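Local coordinates for protein OBody AM1L10 (Pyrobaculum aerophilum, PDB 4GN3) that is an engineered OB-fold binding protein (OBody), built on a Pyrobaculum aerophilum nucleic-acid-binding domain and probably made to recognise a chosen protein target, at residues V5-T13 / T23-V31. Numbering follows the deposited sequence.
Sequences VYPKKTHWT and TEVVVAGWV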
loop_
_atom_site.group_PDB
_atom_site.type_symbol
_atom_site.label_atom_id
_atom_site.label_comp_id
_atom_site.label_asym_id
_atom_site.label_seq_id
_atom_site.Cartn_x
_atom_site.Cartn_y
_atom_site.Cartn_z
ATOM N N VAL B 5 -14.248 -26.554 1.554
ATOM C CA VAL B 5 -14.045 -26.618 2.998
ATOM C C VAL B 5 -12.835 -25.739 3.314
ATOM O O VAL B 5 -11.856 -25.735 2.557
ATOM C CB VAL B 5 -13.845 -28.076 3.496
ATOM C CG1 VAL B 5 -12.610 -28.722 2.876
ATOM C CG2 VAL B 5 -13.764 -28.133 5.013
ATOM N N TYR B 6 -12.904 -24.978 4.405
ATOM C CA TYR B 6 -11.784 -24.104 4.751
ATOM C C TYR B 6 -10.566 -24.934 5.162
ATOM O O TYR B 6 -10.711 -25.947 5.848
ATOM C CB TYR B 6 -12.167 -23.033 5.793
ATOM C CG TYR B 6 -12.350 -23.508 7.218
ATOM C CD1 TYR B 6 -11.249 -23.719 8.055
ATOM C CD2 TYR B 6 -13.626 -23.699 7.746
ATOM C CE1 TYR B 6 -11.414 -24.141 9.369
ATOM C CE2 TYR B 6 -13.800 -24.116 9.059
ATOM C CZ TYR B 6 -12.696 -24.334 9.864
ATOM O OH TYR B 6 -12.867 -24.745 11.165
ATOM N N PRO B 7 -9.365 -24.518 4.713
ATOM C CA PRO B 7 -8.164 -25.321 4.933
ATOM C C PRO B 7 -7.681 -25.306 6.374
ATOM O O PRO B 7 -7.989 -24.387 7.135
ATOM C CB PRO B 7 -7.127 -24.659 4.017
ATOM C CG PRO B 7 -7.583 -23.245 3.897
ATOM C CD PRO B 7 -9.081 -23.303 3.923
ATOM N N LYS B 8 -6.937 -26.346 6.727
ATOM C CA LYS B 8 -6.287 -26.472 8.016
ATOM C C LYS B 8 -5.086 -25.528 8.073
ATOM O O LYS B 8 -4.300 -25.454 7.131
ATOM C CB LYS B 8 -5.830 -27.924 8.200
ATOM C CG LYS B 8 -5.363 -28.304 9.595
ATOM C CD LYS B 8 -5.044 -29.797 9.655
ATOM C CE LYS B 8 -4.895 -30.293 11.083
ATOM N NZ LYS B 8 -3.669 -29.765 11.745
ATOM N N LYS B 9 -4.972 -24.807 9.181
ATOM C CA LYS B 9 -3.812 -23.966 9.474
ATOM C C LYS B 9 -2.508 -24.756 9.331
ATOM O O LYS B 9 -2.378 -25.857 9.873
ATOM C CB LYS B 9 -3.958 -23.417 10.890
ATOM C CG LYS B 9 -2.756 -22.689 11.461
ATOM C CD LYS B 9 -3.098 -22.239 12.865
ATOM C CE LYS B 9 -1.898 -21.679 13.598
ATOM N NZ LYS B 9 -2.357 -21.034 14.859
ATOM N N THR B 10 -1.550 -24.207 8.587
ATOM C CA THR B 10 -0.256 -24.876 8.421
ATOM C C THR B 10 0.851 -24.194 9.221
ATOM O O THR B 10 1.783 -24.847 9.680
ATOM C CB THR B 10 0.172 -24.976 6.936
ATOM O OG1 THR B 10 0.434 -23.669 6.419
ATOM C CG2 THR B 10 -0.909 -25.653 6.091
ATOM N N HIS B 11 0.738 -22.879 9.383
ATOM C CA HIS B 11 1.782 -22.075 10.004
ATOM C C HIS B 11 1.206 -21.071 10.954
ATOM O O HIS B 11 0.191 -20.448 10.669
ATOM C CB HIS B 11 2.584 -21.323 8.937
ATOM C CG HIS B 11 3.433 -22.215 8.072
ATOM N ND1 HIS B 11 2.913 -22.991 7.110
ATOM C CD2 HIS B 11 4.808 -22.433 8.055
ATOM C CE1 HIS B 11 3.896 -23.682 6.511
ATOM N NE2 HIS B 11 5.058 -23.333 7.082
ATOM N N TRP B 12 1.871 -20.898 12.087
ATOM C CA TRP B 12 1.610 -19.773 12.975
ATOM C C TRP B 12 2.169 -18.536 12.342
ATOM O O TRP B 12 3.128 -18.626 11.585
ATOM C CB TRP B 12 2.264 -20.022 14.322
ATOM C CG TRP B 12 1.545 -21.082 15.109
ATOM C CD1 TRP B 12 1.647 -22.467 14.966
ATOM C CD2 TRP B 12 0.571 -20.879 16.185
ATOM N NE1 TRP B 12 0.828 -23.110 15.860
ATOM C CE2 TRP B 12 0.153 -22.216 16.616
ATOM C CE3 TRP B 12 0.023 -19.764 16.812
ATOM C CZ2 TRP B 12 -0.776 -22.403 17.632
ATOM C CZ3 TRP B 12 -0.909 -19.967 17.836
ATOM C CH2 TRP B 12 -1.295 -21.255 18.235
ATOM N N THR B 13 1.587 -17.373 12.630
ATOM C CA THR B 13 2.016 -16.139 11.950
ATOM C C THR B 13 3.508 -15.857 12.151
ATOM O O THR B 13 4.169 -15.347 11.245
ATOM C CB THR B 13 1.189 -14.891 12.346
ATOM O OG1 THR B 13 1.257 -14.678 13.764
ATOM C CG2 THR B 13 -0.255 -15.045 11.913
ATOM N N THR B 23 6.497 -20.528 -0.795
ATOM C CA THR B 23 5.794 -21.634 -0.135
ATOM C C THR B 23 4.315 -21.289 0.037
ATOM O O THR B 23 3.974 -20.178 0.457
ATOM C CB THR B 23 6.385 -21.926 1.270
ATOM O OG1 THR B 23 7.802 -22.113 1.182
ATOM C CG2 THR B 23 5.763 -23.170 1.899
ATOM N N GLU B 24 3.442 -22.238 -0.282
ATOM C CA GLU B 24 2.028 -22.097 0.041
ATOM C C GLU B 24 1.797 -22.391 1.519
ATOM O O GLU B 24 2.236 -23.417 2.034
ATOM C CB GLU B 24 1.160 -23.010 -0.828
ATOM C CG GLU B 24 -0.325 -22.726 -0.664
ATOM C CD GLU B 24 -1.173 -23.487 -1.653
ATOM O OE1 GLU B 24 -1.273 -24.721 -1.524
ATOM O OE2 GLU B 24 -1.746 -22.837 -2.540
ATOM N N VAL B 25 1.114 -21.472 2.197
ATOM C CA VAL B 25 0.838 -21.603 3.624
ATOM C C VAL B 25 -0.632 -21.331 3.904
ATOM O O VAL B 25 -1.322 -20.692 3.102
ATOM C CB VAL B 25 1.686 -20.620 4.478
ATOM C CG1 VAL B 25 3.177 -20.892 4.291
ATOM C CG2 VAL B 25 1.348 -19.166 4.147
ATOM N N VAL B 26 -1.103 -21.834 5.041
ATOM C CA VAL B 26 -2.407 -21.455 5.550
ATOM C C VAL B 26 -2.212 -20.848 6.933
ATOM O O VAL B 26 -1.688 -21.503 7.830
ATOM C CB VAL B 26 -3.379 -22.656 5.624
ATOM C CG1 VAL B 26 -4.723 -22.205 6.174
ATOM C CG2 VAL B 26 -3.552 -23.297 4.249
ATOM N N VAL B 27 -2.611 -19.589 7.094
ATOM C CA VAL B 27 -2.582 -18.939 8.409
ATOM C C VAL B 27 -4.009 -18.771 8.933
ATOM O O VAL B 27 -4.959 -18.705 8.153
ATOM C CB VAL B 27 -1.837 -17.580 8.391
ATOM C CG1 VAL B 27 -0.355 -17.782 8.078
ATOM C CG2 VAL B 27 -2.471 -16.619 7.391
ATOM N N ALA B 28 -4.151 -18.733 10.254
ATOM C CA ALA B 28 -5.461 -18.589 10.888
ATOM C C ALA B 28 -5.340 -17.746 12.138
ATOM O O ALA B 28 -4.442 -17.947 12.947
ATOM C CB ALA B 28 -6.055 -19.956 11.219
ATOM N N GLY B 29 -6.253 -16.795 12.283
ATOM C CA GLY B 29 -6.255 -15.899 13.427
ATOM C C GLY B 29 -7.279 -14.809 13.231
ATOM O O GLY B 29 -8.301 -15.022 12.577
ATOM N N TRP B 30 -7.006 -13.638 13.798
ATOM C CA TRP B 30 -7.918 -12.512 13.684
ATOM C C TRP B 30 -7.292 -11.375 12.930
ATOM O O TRP B 30 -6.061 -11.293 12.824
ATOM C CB TRP B 30 -8.395 -12.054 15.064
ATOM C CG TRP B 30 -7.293 -11.517 15.943
ATOM C CD1 TRP B 30 -6.850 -10.198 16.045
ATOM C CD2 TRP B 30 -6.466 -12.270 16.886
ATOM N NE1 TRP B 30 -5.833 -10.092 16.953
ATOM C CE2 TRP B 30 -5.549 -11.298 17.492
ATOM C CE3 TRP B 30 -6.390 -13.603 17.271
ATOM C CZ2 TRP B 30 -4.613 -11.667 18.441
ATOM C CZ3 TRP B 30 -5.437 -13.964 18.232
ATOM C CH2 TRP B 30 -4.574 -13.017 18.803
ATOM N N VAL B 31 -8.139 -10.496 12.405
ATOM C CA VAL B 31 -7.698 -9.310 11.672
ATOM C C VAL B 31 -7.127 -8.279 12.646
ATOM O O VAL B 31 -7.848 -7.735 13.492
ATOM C CB VAL B 31 -8.852 -8.714 10.837
ATOM C CG1 VAL B 31 -8.440 -7.405 10.170
ATOM C CG2 VAL B 31 -9.327 -9.719 9.798
HETATM O O HOH W 1 -4.580 -19.490 15.149
HETATM O O HOH W 2 -1.621 -18.748 11.658
#
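V25 opens the contact by laying CG1 over one face of the H11 imidazole, a CH-pi contact 3.8 Å from the ring centroid and 24° off its normal. Next along strand 24-36, V26 carries most of the crossing. V26 N donates almost straight (178°) to T10 OG1 at 2.8 Å; chi1 of 67° sets this hydroxyl between the T10 backbone N and carbonyl carbon, facing the strand. The same OG1 lies in plane at the edge of the H11 ring, hydrogen-bonded to ND1 at 2.7 Å. V26 O takes two N-H groups from opposite faces of its carbonyl plane, T10 N at 2.8 Å and H11 N at 3.2 Å. The V26 methyls meet P7, CG1 lying 3.8 Å from P7 CG, and both residues also touch V81 of strand 79-88. V27 adds CG1 beside H11 O. A28 packs its CB against the extended K9 chain, while one water joins K9 NZ to A28 O and a second accepts from A28 N within hydrogen-bonding reach of H11 O. The N-terminal loop thus crosses the first OB-fold strand nearly at right angles, satisfying V26 N and O without strand pairing, and T10 OG1 links strand to imidazole, which, with V25 CG1 over one face, should limit the ring's rotation.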